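Local structure of beta-galactosidase/beta-glucuronidase (Faecalibacterium prausnitzii L2-6, 6MVF) at residues Leu94-Ala100 with His112-Ser117; Tyr337-Gln341 with Gln384-His388; Trp355-Pro359 with Glu377-Leu381. The protein is an FMN-binding beta-glucuronidase of glycoside hydrolase family 2, which probably releases the sugar from beta-linked glycosides. All coordinates share one frame; numbering follows the deposited sequence.

Starting from the N terminus, contact 1 comes first: residues 94-100 and 112-117 close a short loop around the beta hairpin of the sugar-binding domain, and this loop is finished long before the other two begin. Contact 2 opens in the TIM barrel domain at 337-341 and closes at 384-388, and contact 3 (355-359 with 377-381) is nested inside that loop. Both barrel contacts draw on helix 368-385, which they join to the loop after strand 331-334 and to strand 353-357. The helix also faces the hairpin, where H112 and S117 of contact 1 reach E380, while F116 stacks on Y337 of contact 2. Contacts 2 and 3 both reach FMN, at a ring methyl and at the phosphate respectively.

Contact 1 (Leu94-Ala100 with His112-Ser117); sequences LAAALDA and HEGGFS
A100 and H112 face each other as an antiparallel hydrogen-bonded pair: A100 N gives to H112 O at 2.8 Å and H112 N to A100 O at 2.9 Å. This is the open end of the beta hairpin 99-104/107-113 in the sugar-binding domain. One step on, D99 and E113 form the non-hydrogen-bonded pair, with their CA atoms 4.5 Å apart. Regular pairing then stops. L98, entered through a cis peptide bond, shares S139 with D99 in a classic beta bulge, and G114 N offers L98 O only a weak bond. Beyond it the two chains run close together, G115 CA sitting 3.8 Å from A97 CA, an approach helped by the lack of a side chain on G115.

The side chains divide between the faces of the hairpin, D99 and E113 on one, A100 and H112 on the other. E113 stretches out to H373 and S145. H112 is held at both ring nitrogens: its NE2 is hydrogen-bonded to E380, while a water lies 2.8 Å from ND1, at the ring edge and in its plane. L98 CD2 comes obliquely to the F116 ring, 4.2 Å from CE1, and that ring stacks on Y337 of the barrel domain. A second water links the two backbones, accepting from A96 N at 2.9 Å and donating to both G114 O and S117 O.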
loop_
_atom_site.group_PDB
_atom_site.type_symbol
_atom_site.label_atom_id
_atom_site.label_comp_id
_atom_site.label_asym_id
_atom_site.label_seq_id
_atom_site.Cartn_x
_atom_site.Cartn_y
_atom_site.Cartn_z
ATOM N N LEU A 94 -6.644 -25.992 7.308
ATOM C CA LEU A 94 -5.321 -26.059 6.683
ATOM C C LEU A 94 -4.348 -26.914 7.482
ATOM O O LEU A 94 -3.309 -27.309 6.936
ATOM C CB LEU A 94 -4.744 -24.649 6.463
ATOM C CG LEU A 94 -5.577 -23.753 5.529
ATOM C CD1 LEU A 94 -5.102 -22.279 5.514
ATOM C CD2 LEU A 94 -5.645 -24.329 4.122
ATOM N N ALA A 95 -4.674 -27.197 8.751
ATOM C CA ALA A 95 -3.991 -28.160 9.610
ATOM C C ALA A 95 -4.667 -28.199 10.982
ATOM O O ALA A 95 -5.080 -27.166 11.524
ATOM C CB ALA A 95 -2.492 -27.839 9.764
ATOM N N ALA A 96 -4.788 -29.387 11.554
ATOM C CA ALA A 96 -5.361 -29.549 12.886
ATOM C C ALA A 96 -4.489 -30.541 13.645
ATOM O O ALA A 96 -4.540 -31.749 13.386
ATOM C CB ALA A 96 -6.818 -30.017 12.817
ATOM N N ALA A 97 -3.704 -30.038 14.590
ATOM C CA ALA A 97 -2.701 -30.846 15.270
ATOM C C ALA A 97 -3.289 -31.384 16.567
ATOM O O ALA A 97 -3.610 -30.593 17.460
ATOM C CB ALA A 97 -1.459 -30.000 15.539
ATOM N N LEU A 98 -3.429 -32.714 16.691
ATOM C CA LEU A 98 -2.979 -33.747 15.748
ATOM C C LEU A 98 -4.118 -34.518 15.071
ATOM O O LEU A 98 -3.917 -35.202 14.068
ATOM C CB LEU A 98 -2.119 -34.760 16.484
ATOM C CG LEU A 98 -0.838 -34.225 17.083
ATOM C CD1 LEU A 98 -0.162 -35.336 17.883
ATOM C CD2 LEU A 98 0.069 -33.703 15.962
ATOM N N ASP A 99 -5.306 -34.411 15.660
ATOM C CA ASP A 99 -6.462 -35.247 15.366
ATOM C C ASP A 99 -7.684 -34.355 15.484
ATOM O O ASP A 99 -7.754 -33.540 16.407
ATOM C CB ASP A 99 -6.537 -36.416 16.360
ATOM C CG ASP A 99 -7.458 -37.537 15.903
ATOM O OD1 ASP A 99 -8.105 -37.392 14.841
ATOM O OD2 ASP A 99 -7.536 -38.573 16.614
ATOM N N ALA A 100 -8.634 -34.478 14.555
ATOM C CA ALA A 100 -9.700 -33.488 14.485
ATOM C C ALA A 100 -11.045 -34.106 14.128
ATOM O O ALA A 100 -11.123 -35.132 13.445
ATOM C CB ALA A 100 -9.378 -32.382 13.476
ATOM N N HIS A 112 -10.309 -36.297 10.952
ATOM C CA HIS A 112 -9.023 -36.298 10.281
ATOM C C HIS A 112 -7.912 -36.571 11.273
ATOM O O HIS A 112 -7.954 -36.119 12.417
ATOM C CB HIS A 112 -8.754 -34.968 9.578
ATOM C CG HIS A 112 -7.479 -34.957 8.802
ATOM N ND1 HIS A 112 -6.283 -34.545 9.344
ATOM C CD2 HIS A 112 -7.212 -35.311 7.524
ATOM C CE1 HIS A 112 -5.335 -34.636 8.429
ATOM N NE2 HIS A 112 -5.875 -35.095 7.315
ATOM N N GLU A 113 -6.899 -37.282 10.809
ATOM C CA GLU A 113 -5.755 -37.626 11.630
ATOM C C GLU A 113 -4.487 -37.211 10.893
ATOM O O GLU A 113 -4.419 -37.292 9.661
ATOM C CB GLU A 113 -5.769 -39.115 11.932
ATOM C CG GLU A 113 -4.734 -39.562 12.900
ATOM C CD GLU A 113 -4.761 -41.067 13.105
ATOM O OE1 GLU A 113 -3.693 -41.706 12.953
ATOM O OE2 GLU A 113 -5.852 -41.604 13.417
ATOM N N GLY A 114 -3.487 -36.752 11.643
ATOM C CA GLY A 114 -2.322 -36.146 11.025
ATOM C C GLY A 114 -2.433 -34.634 11.083
ATOM O O GLY A 114 -3.391 -34.047 10.564
ATOM N N GLY A 115 -1.461 -33.986 11.715
ATOM C CA GLY A 115 -1.646 -32.599 12.079
ATOM C C GLY A 115 -0.907 -31.596 11.219
ATOM O O GLY A 115 -0.620 -30.489 11.675
ATOM N N PHE A 116 -0.595 -31.963 9.980
ATOM C CA PHE A 116 0.227 -31.089 9.153
ATOM C C PHE A 116 -0.257 -31.053 7.709
ATOM O O PHE A 116 0.509 -30.648 6.828
ATOM C CB PHE A 116 1.713 -31.512 9.191
ATOM C CG PHE A 116 2.241 -31.718 10.583
ATOM C CD1 PHE A 116 2.043 -32.930 11.245
ATOM C CD2 PHE A 116 2.895 -30.681 11.251
ATOM C CE1 PHE A 116 2.489 -33.104 12.535
ATOM C CE2 PHE A 116 3.362 -30.849 12.530
ATOM C CZ PHE A 116 3.159 -32.063 13.180
ATOM N N SER A 117 -1.500 -31.467 7.440
ATOM C CA SER A 117 -2.005 -31.452 6.077
ATOM C C SER A 117 -3.429 -30.905 6.032
ATOM O O SER A 117 -4.179 -30.966 7.013
ATOM C CB SER A 117 -1.943 -32.845 5.425
ATOM O OG SER A 117 -2.278 -33.871 6.328
HETATM O O HOH W 1 -3.811 -31.542 9.918
HETATM O O HOH W 2 -5.893 -33.568 11.936
#

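Contact 2 (Tyr337-Gln341 with Gln384-His388); sequences YQHSQ and QNYNH. With FMN (flavin mononucleotide), chain G.
Four side-chain amides and one imidazole join Q338 and Q341 to Q384, N385 and H388. Q338 is nearly straight, with CG anti to the backbone N (chi1 172°), which carries its amide across to Q384. There NE2 donates to Q384 OE1 at 2.8 Å and 171°, in its own amide plane; the two amides stand almost perpendicular, and the donor lies somewhat out of the carbonyl plane of Q384. Q384 NE2 in turn bonds to the backbone oxygens of Y178 and I118, so both ends of this amide are held.

Q341 instead bends at chi2 (-46°), swinging its amide over to N385 and H388. One side of that amide gives and the other receives: NE2 reaches N385 OD1 at 2.9 Å, approaching from above the carbonyl plane, whereas OE1 accepts a hydrogen bond from H388 NE2 at 2.7 Å on an in-plane lone pair, at the edge of the imidazole. With D348 hydrogen-bonded to ND1, the H388 ring is fixed from two sides, and a partner at each end of the Q341 amide settles which way round it lies. N385 ND2 bonds to L381 O, one turn back in the chain.

N385 to H388 form a type I turn, and within it Y386 sets CG 3.7 Å from the flavin methyl C7M. The network thus ties two helix-loop junctions of the TIM barrel beside the FMN pocket.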
loop_
_atom_site.group_PDB
_atom_site.type_symbol
_atom_site.label_atom_id
_atom_site.label_comp_id
_atom_site.label_asym_id
_atom_site.label_seq_id
_atom_site.Cartn_x
_atom_site.Cartn_y
_atom_site.Cartn_z
ATOM N N TYR A 337 7.852 -32.873 8.904
ATOM C CA TYR A 337 6.422 -32.970 8.632
ATOM C C TYR A 337 6.141 -32.073 7.436
ATOM O O TYR A 337 7.046 -31.437 6.890
ATOM C CB TYR A 337 5.610 -32.567 9.864
ATOM C CG TYR A 337 6.270 -31.425 10.589
ATOM C CD1 TYR A 337 6.192 -30.121 10.089
ATOM C CD2 TYR A 337 6.999 -31.643 11.746
ATOM C CE1 TYR A 337 6.813 -29.065 10.743
ATOM C CE2 TYR A 337 7.635 -30.594 12.407
ATOM C CZ TYR A 337 7.540 -29.305 11.906
ATOM O OH TYR A 337 8.168 -28.256 12.556
ATOM N N GLN A 338 4.886 -32.037 7.022
ATOM C CA GLN A 338 4.485 -31.125 5.961
ATOM C C GLN A 338 4.461 -29.696 6.501
ATOM O O GLN A 338 3.971 -29.450 7.608
ATOM C CB GLN A 338 3.121 -31.537 5.419
ATOM C CG GLN A 338 2.503 -30.572 4.462
ATOM C CD GLN A 338 1.293 -31.176 3.792
ATOM O OE1 GLN A 338 1.208 -32.393 3.625
ATOM N NE2 GLN A 338 0.344 -30.335 3.415
ATOM N N HIS A 339 5.049 -28.763 5.754
ATOM C CA HIS A 339 5.068 -27.380 6.201
ATOM C C HIS A 339 3.897 -26.589 5.592
ATOM O O HIS A 339 2.995 -27.134 4.946
ATOM C CB HIS A 339 6.422 -26.743 5.880
ATOM C CG HIS A 339 7.479 -27.018 6.906
ATOM N ND1 HIS A 339 8.095 -26.017 7.628
ATOM C CD2 HIS A 339 8.024 -28.180 7.338
ATOM C CE1 HIS A 339 8.976 -26.552 8.453
ATOM N NE2 HIS A 339 8.951 -27.861 8.298
ATOM N N SER A 340 3.895 -25.280 5.842
ATOM C CA SER A 340 2.841 -24.416 5.326
ATOM C C SER A 340 2.969 -24.233 3.818
ATOM O O SER A 340 4.073 -24.115 3.276
ATOM C CB SER A 340 2.917 -23.059 6.009
ATOM O OG SER A 340 2.154 -22.095 5.308
ATOM N N GLN A 341 1.830 -24.174 3.134
ATOM C CA GLN A 341 1.871 -23.762 1.739
ATOM C C GLN A 341 2.650 -22.462 1.582
ATOM O O GLN A 341 3.429 -22.308 0.635
ATOM C CB GLN A 341 0.460 -23.640 1.180
ATOM C CG GLN A 341 -0.198 -25.003 0.895
ATOM C CD GLN A 341 0.742 -25.947 0.171
ATOM O OE1 GLN A 341 1.177 -25.667 -0.949
ATOM N NE2 GLN A 341 1.097 -27.059 0.831
ATOM N N GLN A 384 -0.833 -32.733 -2.167
ATOM C CA GLN A 384 -0.991 -31.317 -1.873
ATOM C C GLN A 384 0.211 -30.498 -2.307
ATOM O O GLN A 384 0.066 -29.301 -2.571
ATOM C CB GLN A 384 -1.268 -31.120 -0.381
ATOM C CG GLN A 384 -2.552 -31.789 0.034
ATOM C CD GLN A 384 -2.829 -31.737 1.520
ATOM O OE1 GLN A 384 -2.125 -31.078 2.295
ATOM N NE2 GLN A 384 -3.886 -32.427 1.927
ATOM N N ASN A 385 1.381 -31.122 -2.445
ATOM C CA ASN A 385 2.585 -30.378 -2.777
ATOM C C ASN A 385 3.157 -30.765 -4.122
ATOM O O ASN A 385 4.289 -30.372 -4.439
ATOM C CB ASN A 385 3.632 -30.551 -1.677
ATOM C CG ASN A 385 3.135 -30.035 -0.356
ATOM O OD1 ASN A 385 3.165 -28.826 -0.112
ATOM N ND2 ASN A 385 2.612 -30.928 0.486
ATOM N N TYR A 386 2.391 -31.490 -4.936
ATOM C CA TYR A 386 2.928 -32.009 -6.189
ATOM C C TYR A 386 3.402 -30.906 -7.138
ATOM O O TYR A 386 4.337 -31.128 -7.912
ATOM C CB TYR A 386 1.885 -32.881 -6.883
ATOM C CG TYR A 386 2.422 -33.528 -8.141
ATOM C CD1 TYR A 386 2.235 -32.937 -9.387
ATOM C CD2 TYR A 386 3.137 -34.719 -8.077
ATOM C CE1 TYR A 386 2.736 -33.528 -10.536
ATOM C CE2 TYR A 386 3.638 -35.314 -9.211
ATOM C CZ TYR A 386 3.435 -34.722 -10.441
ATOM O OH TYR A 386 3.937 -35.323 -11.576
ATOM N N ASN A 387 2.784 -29.719 -7.110
ATOM C CA ASN A 387 3.124 -28.725 -8.123
ATOM C C ASN A 387 4.298 -27.820 -7.757
ATOM O O ASN A 387 4.752 -27.065 -8.622
ATOM C CB ASN A 387 1.899 -27.887 -8.451
ATOM C CG ASN A 387 0.775 -28.730 -9.014
ATOM O OD1 ASN A 387 1.021 -29.737 -9.705
ATOM N ND2 ASN A 387 -0.473 -28.348 -8.699
ATOM N N HIS A 388 4.826 -27.903 -6.533
ATOM C CA HIS A 388 5.921 -27.039 -6.107
ATOM C C HIS A 388 7.234 -27.402 -6.792
ATOM O O HIS A 388 7.748 -28.505 -6.563
ATOM C CB HIS A 388 6.101 -27.148 -4.613
ATOM C CG HIS A 388 4.939 -26.645 -3.824
ATOM N ND1 HIS A 388 4.616 -25.305 -3.747
ATOM C CD2 HIS A 388 4.041 -27.297 -3.049
ATOM C CE1 HIS A 388 3.567 -25.154 -2.959
ATOM N NE2 HIS A 388 3.191 -26.348 -2.533
HETATM N N1 FMN G . -8.001 -37.853 -8.352
HETATM C C2 FMN G . -9.052 -37.069 -8.100
HETATM O O2 FMN G . -10.206 -37.486 -8.225
HETATM N N3 FMN G . -8.933 -35.827 -7.687
HETATM C C4 FMN G . -7.786 -35.249 -7.509
HETATM O O4 FMN G . -7.685 -34.094 -7.126
HETATM C C4A FMN G . -6.620 -36.018 -7.776
HETATM N N5 FMN G . -5.466 -35.445 -7.583
HETATM C C5A FMN G . -4.344 -36.098 -7.807
HETATM C C6 FMN G . -3.149 -35.460 -7.601
HETATM C C7 FMN G . -1.987 -36.106 -7.832
HETATM C C7M FMN G . -0.702 -35.411 -7.602
HETATM C C8 FMN G . -2.015 -37.493 -8.278
HETATM C C8M FMN G . -0.738 -38.219 -8.516
HETATM C C9 FMN G . -3.219 -38.128 -8.487
HETATM C C9A FMN G . -4.396 -37.478 -8.274
HETATM N N10 FMN G . -5.610 -38.123 -8.452
HETATM C C10 FMN G . -6.771 -37.390 -8.212
HETATM C "C1'" FMN G . -5.555 -39.489 -8.955
HETATM C "C2'" FMN G . -6.027 -40.679 -8.155
HETATM O "O2'" FMN G . -4.870 -41.011 -7.431
HETATM C "C3'" FMN G . -6.335 -41.888 -9.010
HETATM O "O3'" FMN G . -6.549 -41.480 -10.343
HETATM C "C4'" FMN G . -7.593 -42.632 -8.621
HETATM O "O4'" FMN G . -8.571 -41.640 -8.348
HETATM C "C5'" FMN G . -7.422 -43.599 -7.449
HETATM O "O5'" FMN G . -7.820 -43.008 -6.225
HETATM P P FMN G . -7.459 -43.596 -4.799
HETATM O O1P FMN G . -8.628 -43.186 -3.996
HETATM O O2P FMN G . -7.295 -45.071 -5.016
HETATM O O3P FMN G . -6.179 -43.002 -4.317
#

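Contact 3 (Trp355-Pro359 with Glu377-Leu381); sequences WAEIP and EMKEL. With FMN (flavin mononucleotide), chain G.
I358 packs against helix 368-385 chiefly through its CG2 methyl, which lies 3.6 Å from M378 SD and 3.7 Å from L381 CD2 and also nears the backbone oxygen of E377. Its chi1 of 57° turns CG2 anti to the carbonyl carbon; the I358 and M378 side chains cross at about a right angle, with CD1 of I358 also touching M378 SD. L381 CD2 continues the apolar layer over the backbone carbonyl carbon of E357, and its CD1 reaches A356 CB at 4.3 Å. L416 and W394 also touch this cluster. This is the strand-to-helix half of a beta-alpha-beta unit in the TIM barrel.

At the edge of that layer stands E377, whose extended chain brings its carboxylate up to the P359 ring, OE1 being 3.2 Å from CD; H373 gives OE1 a weak hydrogen bond. Shortening E377 to an alanine would probably open a gap beside the proline ring and leave H373 without this acceptor.

The far side of the helix is looser. K379, partly exposed, leaves the helix away from the strand, and its extended chain ends at the FMN phosphate; NZ is modelled 1.9 Å from O3P, a separation too doubtful to define a bond type. The helix is therefore two-sided: a mostly apolar face, with one carboxylate at P359, meets the barrel strand through van der Waals contact, and the other side presents a lysine amine suited to an anionic phosphate.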
loop_
_atom_site.group_PDB
_atom_site.type_symbol
_atom_site.label_atom_id
_atom_site.label_comp_id
_atom_site.label_asym_id
_atom_site.label_seq_id
_atom_site.Cartn_x
_atom_site.Cartn_y
_atom_site.Cartn_z
ATOM N N TRP A 355 13.688 -30.642 0.591
ATOM C CA TRP A 355 13.418 -32.007 1.032
ATOM C C TRP A 355 12.173 -31.949 1.930
ATOM O O TRP A 355 12.201 -31.343 3.009
ATOM C CB TRP A 355 14.667 -32.572 1.727
ATOM C CG TRP A 355 14.549 -33.767 2.720
ATOM C CD1 TRP A 355 13.459 -34.151 3.471
ATOM C CD2 TRP A 355 15.600 -34.687 3.068
ATOM N NE1 TRP A 355 13.767 -35.241 4.243
ATOM C CE2 TRP A 355 15.070 -35.593 4.023
ATOM C CE3 TRP A 355 16.943 -34.830 2.673
ATOM C CZ2 TRP A 355 15.829 -36.635 4.579
ATOM C CZ3 TRP A 355 17.700 -35.864 3.231
ATOM C CH2 TRP A 355 17.132 -36.755 4.168
ATOM N N ALA A 356 11.071 -32.543 1.469
ATOM C CA ALA A 356 9.833 -32.611 2.238
ATOM C C ALA A 356 9.623 -34.028 2.767
ATOM O O ALA A 356 9.942 -35.005 2.079
ATOM C CB ALA A 356 8.630 -32.182 1.393
ATOM N N GLU A 357 9.077 -34.141 3.985
ATOM C CA GLU A 357 8.934 -35.448 4.617
ATOM C C GLU A 357 7.682 -35.510 5.491
ATOM O O GLU A 357 7.057 -34.494 5.814
ATOM C CB GLU A 357 10.177 -35.799 5.442
ATOM C CG GLU A 357 10.339 -34.997 6.692
ATOM C CD GLU A 357 11.584 -35.393 7.492
ATOM O OE1 GLU A 357 12.541 -35.931 6.897
ATOM O OE2 GLU A 357 11.608 -35.177 8.724
ATOM N N ILE A 358 7.325 -36.740 5.864
ATOM C CA ILE A 358 6.217 -37.037 6.772
ATOM C C ILE A 358 6.806 -37.301 8.154
ATOM O O ILE A 358 7.997 -37.625 8.250
ATOM C CB ILE A 358 5.398 -38.241 6.280
ATOM C CG1 ILE A 358 6.311 -39.466 6.134
ATOM C CG2 ILE A 358 4.674 -37.919 4.982
ATOM C CD1 ILE A 358 5.632 -40.665 5.577
ATOM N N PRO A 359 6.020 -37.174 9.250
ATOM C CA PRO A 359 6.572 -37.411 10.600
ATOM C C PRO A 359 6.608 -38.878 11.015
ATOM O O PRO A 359 6.254 -39.215 12.143
ATOM C CB PRO A 359 5.629 -36.609 11.506
ATOM C CG PRO A 359 4.333 -36.647 10.778
ATOM C CD PRO A 359 4.647 -36.656 9.301
ATOM N N GLU A 377 -0.702 -40.067 5.240
ATOM C CA GLU A 377 0.065 -38.839 5.405
ATOM C C GLU A 377 1.015 -38.624 4.237
ATOM O O GLU A 377 1.230 -37.480 3.814
ATOM C CB GLU A 377 0.831 -38.864 6.727
ATOM C CG GLU A 377 1.270 -37.497 7.194
ATOM C CD GLU A 377 1.520 -37.401 8.706
ATOM O OE1 GLU A 377 1.976 -38.394 9.327
ATOM O OE2 GLU A 377 1.276 -36.315 9.276
ATOM N N MET A 378 1.570 -39.705 3.681
ATOM C CA MET A 378 2.436 -39.541 2.526
ATOM C C MET A 378 1.631 -39.234 1.270
ATOM O O MET A 378 2.091 -38.463 0.412
ATOM C CB MET A 378 3.281 -40.785 2.323
ATOM C CG MET A 378 4.371 -40.592 1.306
ATOM S SD MET A 378 5.691 -39.564 1.990
ATOM C CE MET A 378 6.194 -38.758 0.498
ATOM N N LYS A 379 0.431 -39.790 1.185
ATOM C CA LYS A 379 -0.451 -39.524 0.029
ATOM C C LYS A 379 -0.877 -38.055 0.057
ATOM O O LYS A 379 -0.950 -37.461 -0.974
ATOM C CB LYS A 379 -1.618 -40.509 0.017
ATOM C CG LYS A 379 -2.206 -40.760 -1.353
ATOM C CD LYS A 379 -3.192 -41.884 -1.440
ATOM C CE LYS A 379 -3.979 -41.846 -2.725
ATOM N NZ LYS A 379 -4.963 -42.939 -2.824
ATOM N N GLU A 380 -1.153 -37.515 1.228
ATOM C CA GLU A 380 -1.517 -36.107 1.327
ATOM C C GLU A 380 -0.316 -35.210 1.070
ATOM O O GLU A 380 -0.453 -34.142 0.468
ATOM C CB GLU A 380 -2.118 -35.801 2.703
ATOM C CG GLU A 380 -3.443 -36.475 2.965
ATOM C CD GLU A 380 -3.938 -36.237 4.381
ATOM O OE1 GLU A 380 -3.111 -36.250 5.323
ATOM O OE2 GLU A 380 -5.156 -36.029 4.556
ATOM N N LEU A 381 0.865 -35.610 1.537
ATOM C CA LEU A 381 2.043 -34.776 1.332
ATOM C C LEU A 381 2.361 -34.636 -0.150
ATOM O O LEU A 381 2.710 -33.550 -0.619
ATOM C CB LEU A 381 3.240 -35.354 2.083
ATOM C CG LEU A 381 4.582 -34.671 1.822
ATOM C CD1 LEU A 381 4.545 -33.209 2.302
ATOM C CD2 LEU A 381 5.732 -35.463 2.463
HETATM N N1 FMN G . -8.001 -37.853 -8.352
HETATM C C2 FMN G . -9.052 -37.069 -8.100
HETATM O O2 FMN G . -10.206 -37.486 -8.225
HETATM N N3 FMN G . -8.933 -35.827 -7.687
HETATM C C4 FMN G . -7.786 -35.249 -7.509
HETATM O O4 FMN G . -7.685 -34.094 -7.126
HETATM C C4A FMN G . -6.620 -36.018 -7.776
HETATM N N5 FMN G . -5.466 -35.445 -7.583
HETATM C C5A FMN G . -4.344 -36.098 -7.807
HETATM C C6 FMN G . -3.149 -35.460 -7.601
HETATM C C7 FMN G . -1.987 -36.106 -7.832
HETATM C C7M FMN G . -0.702 -35.411 -7.602
HETATM C C8 FMN G . -2.015 -37.493 -8.278
HETATM C C8M FMN G . -0.738 -38.219 -8.516
HETATM C C9 FMN G . -3.219 -38.128 -8.487
HETATM C C9A FMN G . -4.396 -37.478 -8.274
HETATM N N10 FMN G . -5.610 -38.123 -8.452
HETATM C C10 FMN G . -6.771 -37.390 -8.212
HETATM C "C1'" FMN G . -5.555 -39.489 -8.955
HETATM C "C2'" FMN G . -6.027 -40.679 -8.155
HETATM O "O2'" FMN G . -4.870 -41.011 -7.431
HETATM C "C3'" FMN G . -6.335 -41.888 -9.010
HETATM O "O3'" FMN G . -6.549 -41.480 -10.343
HETATM C "C4'" FMN G . -7.593 -42.632 -8.621
HETATM O "O4'" FMN G . -8.571 -41.640 -8.348
HETATM C "C5'" FMN G . -7.422 -43.599 -7.449
HETATM O "O5'" FMN G . -7.820 -43.008 -6.225
HETATM P P FMN G . -7.459 -43.596 -4.799
HETATM O O1P FMN G . -8.628 -43.186 -3.996
HETATM O O2P FMN G . -7.295 -45.071 -5.016
HETATM O O3P FMN G . -6.179 -43.002 -4.317
#